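Local coordinates for protein 2-aminomuconate 6-semialdehyde dehydrogenase (PDB 4U3W) that probably oxidises the aldehyde group of 2-aminomuconate 6-semialdehyde to a carboxylate with a nicotinamide coenzyme, as a member of the aldehyde dehydrogenase family, at residues T110-P113 against V114-R118; Q444-R447 against G448-A452. One frame throughout, in Å; residues are numbered along the deposited sequence. Where two conformers were deposited one is given.

Contact 1 of 2, residues T110-P113 against V114-R118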
loop_
_atom_site.group_PDB
_atom_site.type_symbol
_atom_site.label_atom_id
_atom_site.label_comp_id
_atom_site.label_asym_id
_atom_site.label_seq_id
_atom_site.Cartn_x
_atom_site.Cartn_y
_atom_site.Cartn_z
ATOM N N THR A 110 13.902 38.378 -7.618
ATOM C CA THR A 110 13.020 38.034 -8.734
ATOM C C THR A 110 12.064 39.127 -9.216
ATOM O O THR A 110 11.548 39.010 -10.306
ATOM C CB THR A 110 12.132 36.850 -8.401
ATOM O OG1 THR A 110 11.204 37.239 -7.368
ATOM C CG2 THR A 110 13.038 35.659 -7.948
ATOM N N GLY A 111 11.837 40.172 -8.432
ATOM C CA GLY A 111 10.878 41.213 -8.813
ATOM C C GLY A 111 9.435 40.795 -8.575
ATOM O O GLY A 111 8.519 41.495 -8.962
ATOM N N ARG A 112 9.227 39.644 -7.929
ATOM C CA ARG A 112 7.881 39.061 -7.820
ATOM C C ARG A 112 6.998 39.941 -6.934
ATOM O O ARG A 112 7.476 40.444 -5.937
ATOM C CB ARG A 112 7.955 37.649 -7.220
ATOM C CG ARG A 112 6.636 36.839 -7.381
ATOM C CD ARG A 112 6.883 35.318 -7.435
ATOM N NE ARG A 112 5.639 34.556 -7.249
ATOM C CZ ARG A 112 4.683 34.453 -8.169
ATOM N NH1 ARG A 112 4.843 35.035 -9.340
ATOM N NH2 ARG A 112 3.581 33.763 -7.937
ATOM N N PRO A 113 5.739 40.160 -7.315
ATOM C CA PRO A 113 4.894 41.021 -6.461
ATOM C C PRO A 113 4.867 40.504 -5.006
ATOM O O PRO A 113 4.789 39.272 -4.776
ATOM C CB PRO A 113 3.505 40.924 -7.121
ATOM C CG PRO A 113 3.816 40.758 -8.606
ATOM C CD PRO A 113 5.103 39.851 -8.606
ATOM N N VAL A 114 4.956 41.417 -4.045
ATOM C CA VAL A 114 5.096 41.005 -2.646
ATOM C C VAL A 114 4.027 40.049 -2.153
ATOM O O VAL A 114 4.355 39.037 -1.480
ATOM C CB VAL A 114 5.148 42.234 -1.723
ATOM C CG1 VAL A 114 5.256 41.793 -0.226
ATOM C CG2 VAL A 114 6.349 43.087 -2.070
ATOM N N ALA A 115 2.752 40.336 -2.466
ATOM C CA ALA A 115 1.671 39.508 -1.954
ATOM C C ALA A 115 1.799 38.060 -2.432
ATOM O O ALA A 115 1.414 37.123 -1.729
ATOM C CB ALA A 115 0.294 40.104 -2.355
ATOM N N GLN A 116 2.369 37.878 -3.625
ATOM C CA GLN A 116 2.490 36.543 -4.193
ATOM C C GLN A 116 3.710 35.816 -3.591
ATOM O O GLN A 116 3.700 34.593 -3.407
ATOM C CB GLN A 116 2.578 36.642 -5.733
ATOM C CG GLN A 116 1.297 37.250 -6.371
ATOM C CD GLN A 116 1.529 37.868 -7.777
ATOM O OE1 GLN A 116 2.569 37.625 -8.416
ATOM N NE2 GLN A 116 0.558 38.668 -8.254
ATOM N N ALA A 117 4.755 36.576 -3.295
ATOM C CA ALA A 117 5.981 36.009 -2.705
ATOM C C ALA A 117 5.651 35.460 -1.325
ATOM O O ALA A 117 6.195 34.430 -0.893
ATOM C CB ALA A 117 7.087 37.080 -2.620
ATOM N N ARG A 118 4.750 36.162 -0.644
ATOM C CA ARG A 118 4.335 35.777 0.699
ATOM C C ARG A 118 3.552 34.472 0.661
ATOM O O ARG A 118 3.873 33.521 1.391
ATOM C CB ARG A 118 3.489 36.886 1.353
ATOM C CG ARG A 118 4.278 38.131 1.798
ATOM C CD ARG A 118 3.356 39.107 2.615
ATOM N NE ARG A 118 2.890 38.516 3.871
ATOM C CZ ARG A 118 3.579 38.520 5.017
ATOM N NH1 ARG A 118 4.775 39.089 5.081
ATOM N NH2 ARG A 118 3.076 37.941 6.103
#
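Val114 opens helix 114-138 directly behind Pro113, its CB resting 3.7 Å from Pro113 C. The valine side chain otherwise turns from the preceding loop and packs on Val107 of helix 99-110 and on Pro338. Gln116 makes most of the side-chain contact. Its CG lies anti to its own carbonyl carbon (chi1 -63°) and the chain runs on extended, which carries the amide back across the ring of Pro113 at a slant. There Gln116 OE1 comes 3.4 Å from Pro113 CG and equally near Pro113 CD, a van der Waals contact of the amide oxygen with two ring methylenes. The same OE1 stands over one face of the Arg112 guanidinium, toward its rim, with Arg112 NH1 at 3.6 Å. The two side chains cross at about a right angle, and their flat groups are turned 52° against each other. The guanidinium has its stronger polar partner outside the turn: NE forms a salt bridge with Asp121 of helix 114-138. Gln116 NE2 in turn makes a weak hydrogen bond to Thr344 O.

The arrangement is a tight helix-to-helix connection. Helix 99-110 ends at Thr110, and Gly111 leaves it with positive phi; Thr110 OG1 accepts a hydrogen bond from Arg112 N at 3.2 Å, forming an ST turn, and Pro113 then occupies the N-cap position of the next helix. Pro113 O receives two backbone donors, a weak bond from Gln116 N at 3.0 Å and a straighter one from Ala117 N at 3.1 Å, which begins the alpha-helical pattern. Ala117 CB lies 3.8 Å from that same Pro113 O and also packs on Val107, while Arg118 reaches away from the loop to a salt bridge with Asp100.

Contact 2 of 2, residues Q444-R447 against G448-A452; sequences QLAR and GHRVA
Across the junction three firm i to i+4 bonds, Gly448 N to Gln444 O, Arg450 N to Ala446 O and Val451 N to Arg447 O, wind this short helix, with a weak one of 3.5 Å from His449 N to Leu445 O. Arg450 takes a chi1 of 78°, placing CG between its backbone N and carbonyl carbon; the chain then runs extended back toward the preceding turn, and Arg447 CA lies 3.8 Å above the centre of one guanidinium face. Arg450 NH1 reaches Ala446 CB at 3.6 Å. Arg450 NH2 also stands 3.8 Å from Arg447 NH2, with the guanidinium planes 75° apart, but Glu422 joins both arginines by salt bridges, and Asp284 takes a further one from Arg447. Val451 lies side by side with Arg447, Val451 CG2 3.9 Å from Arg447 CG. On another side of the helix, Leu445 CD1 meets the His449 ring in plane at its edge, 3.9 Å from His449 CD2. That ring hydrogen-bonds through NE2 to His449 of a second subunit and through ND1 to Tyr157 of a fourth. Gln444 is the N-cap residue of this helix, the crossover of a beta-alpha-beta unit between parallel strands 437-441 and 459-462, here set at the tetramer interface.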
loop_
_atom_site.group_PDB
_atom_site.type_symbol
_atom_site.label_atom_id
_atom_site.label_comp_id
_atom_site.label_asym_id
_atom_site.label_seq_id
_atom_site.Cartn_x
_atom_site.Cartn_y
_atom_site.Cartn_z
ATOM N N GLN A 444 -18.438 18.582 -18.148
ATOM C CA GLN A 444 -19.010 17.259 -18.397
ATOM C C GLN A 444 -18.226 16.134 -17.745
ATOM O O GLN A 444 -16.970 16.027 -17.871
ATOM C CB GLN A 444 -19.149 17.027 -19.902
ATOM C CG GLN A 444 -20.155 17.967 -20.524
ATOM C CD GLN A 444 -21.601 17.724 -20.108
ATOM O OE1 GLN A 444 -22.199 16.674 -20.415
ATOM N NE2 GLN A 444 -22.201 18.735 -19.456
ATOM N N LEU A 445 -18.959 15.304 -17.007
ATOM C CA LEU A 445 -18.375 14.196 -16.237
ATOM C C LEU A 445 -17.561 13.214 -17.085
ATOM O O LEU A 445 -16.367 13.015 -16.846
ATOM C CB LEU A 445 -19.488 13.419 -15.491
ATOM C CG LEU A 445 -19.050 12.182 -14.686
ATOM C CD1 LEU A 445 -18.140 12.538 -13.449
ATOM C CD2 LEU A 445 -20.325 11.429 -14.245
ATOM N N ALA A 446 -18.197 12.621 -18.090
ATOM C CA ALA A 446 -17.528 11.627 -18.919
ATOM C C ALA A 446 -16.332 12.238 -19.673
ATOM O O ALA A 446 -15.224 11.678 -19.675
ATOM C CB ALA A 446 -18.534 10.990 -19.894
ATOM N N ARG A 447 -16.566 13.386 -20.282
ATOM C CA ARG A 447 -15.529 14.056 -21.029
ATOM C C ARG A 447 -14.256 14.373 -20.202
ATOM O O ARG A 447 -13.118 14.153 -20.678
ATOM C CB ARG A 447 -16.069 15.351 -21.622
ATOM C CG ARG A 447 -15.084 15.880 -22.580
ATOM C CD ARG A 447 -15.114 17.368 -22.728
ATOM N NE ARG A 447 -16.279 17.933 -23.387
ATOM C CZ ARG A 447 -16.687 17.677 -24.626
ATOM N NH1 ARG A 447 -17.728 18.332 -25.116
ATOM N NH2 ARG A 447 -16.093 16.756 -25.365
ATOM N N GLY A 448 -14.443 14.910 -18.993
ATOM C CA GLY A 448 -13.337 15.290 -18.138
ATOM C C GLY A 448 -12.377 14.129 -17.913
ATOM O O GLY A 448 -11.150 14.273 -18.085
ATOM N N HIS A 449 -12.944 12.977 -17.535
ATOM C CA HIS A 449 -12.141 11.783 -17.240
ATOM C C HIS A 449 -11.586 11.111 -18.514
ATOM O O HIS A 449 -10.406 10.727 -18.546
ATOM C CB HIS A 449 -12.963 10.772 -16.394
ATOM C CG HIS A 449 -13.281 11.289 -15.023
ATOM N ND1 HIS A 449 -12.315 11.484 -14.051
ATOM C CD2 HIS A 449 -14.462 11.667 -14.468
ATOM C CE1 HIS A 449 -12.879 11.989 -12.967
ATOM N NE2 HIS A 449 -14.190 12.102 -13.192
ATOM N N ARG A 450 -12.394 10.998 -19.566
ATOM C CA ARG A 450 -11.903 10.264 -20.750
ATOM C C ARG A 450 -10.842 11.046 -21.526
ATOM O O ARG A 450 -9.918 10.433 -22.105
ATOM C CB ARG A 450 -13.052 9.880 -21.685
ATOM C CG ARG A 450 -13.575 10.983 -22.570
ATOM C CD ARG A 450 -14.874 10.523 -23.281
ATOM N NE ARG A 450 -15.410 11.627 -24.058
ATOM C CZ ARG A 450 -16.674 12.039 -24.059
ATOM N NH1 ARG A 450 -17.609 11.396 -23.369
ATOM N NH2 ARG A 450 -17.005 13.085 -24.812
ATOM N N VAL A 451 -10.942 12.378 -21.531
ATOM C CA VAL A 451 -9.913 13.190 -22.194
ATOM C C VAL A 451 -8.607 13.195 -21.355
ATOM O O VAL A 451 -7.516 12.969 -21.890
ATOM C CB VAL A 451 -10.365 14.659 -22.419
ATOM C CG1 VAL A 451 -9.189 15.472 -22.922
ATOM C CG2 VAL A 451 -11.501 14.741 -23.467
ATOM N N ALA A 452 -8.738 13.420 -20.048
ATOM C CA ALA A 452 -7.582 13.525 -19.152
ATOM C C ALA A 452 -6.704 12.293 -19.250
ATOM O O ALA A 452 -5.471 12.423 -19.215
ATOM C CB ALA A 452 -8.033 13.758 -17.671
#

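How the contacts relate
Contact 1 precedes contact 2 along the chain, and both belong to the aldehyde dehydrogenase fold of one chain. Their centres are 35 Å apart and the nearest atoms about 25 Å, so they do not touch. Contact 1 joins helix 99-110 to helix 114-138, nearer the centre of the chain, and no other subunit reaches it. Contact 2 lies on helix 445-452, farther out, beside the seven-stranded sheet containing strands 437-441 and 459-462, and three other subunits come within reach of it. One is therefore a helical connection within the subunit, whereas the other lies within a beta-alpha-beta crossover helix that faces the other chains of the tetramer.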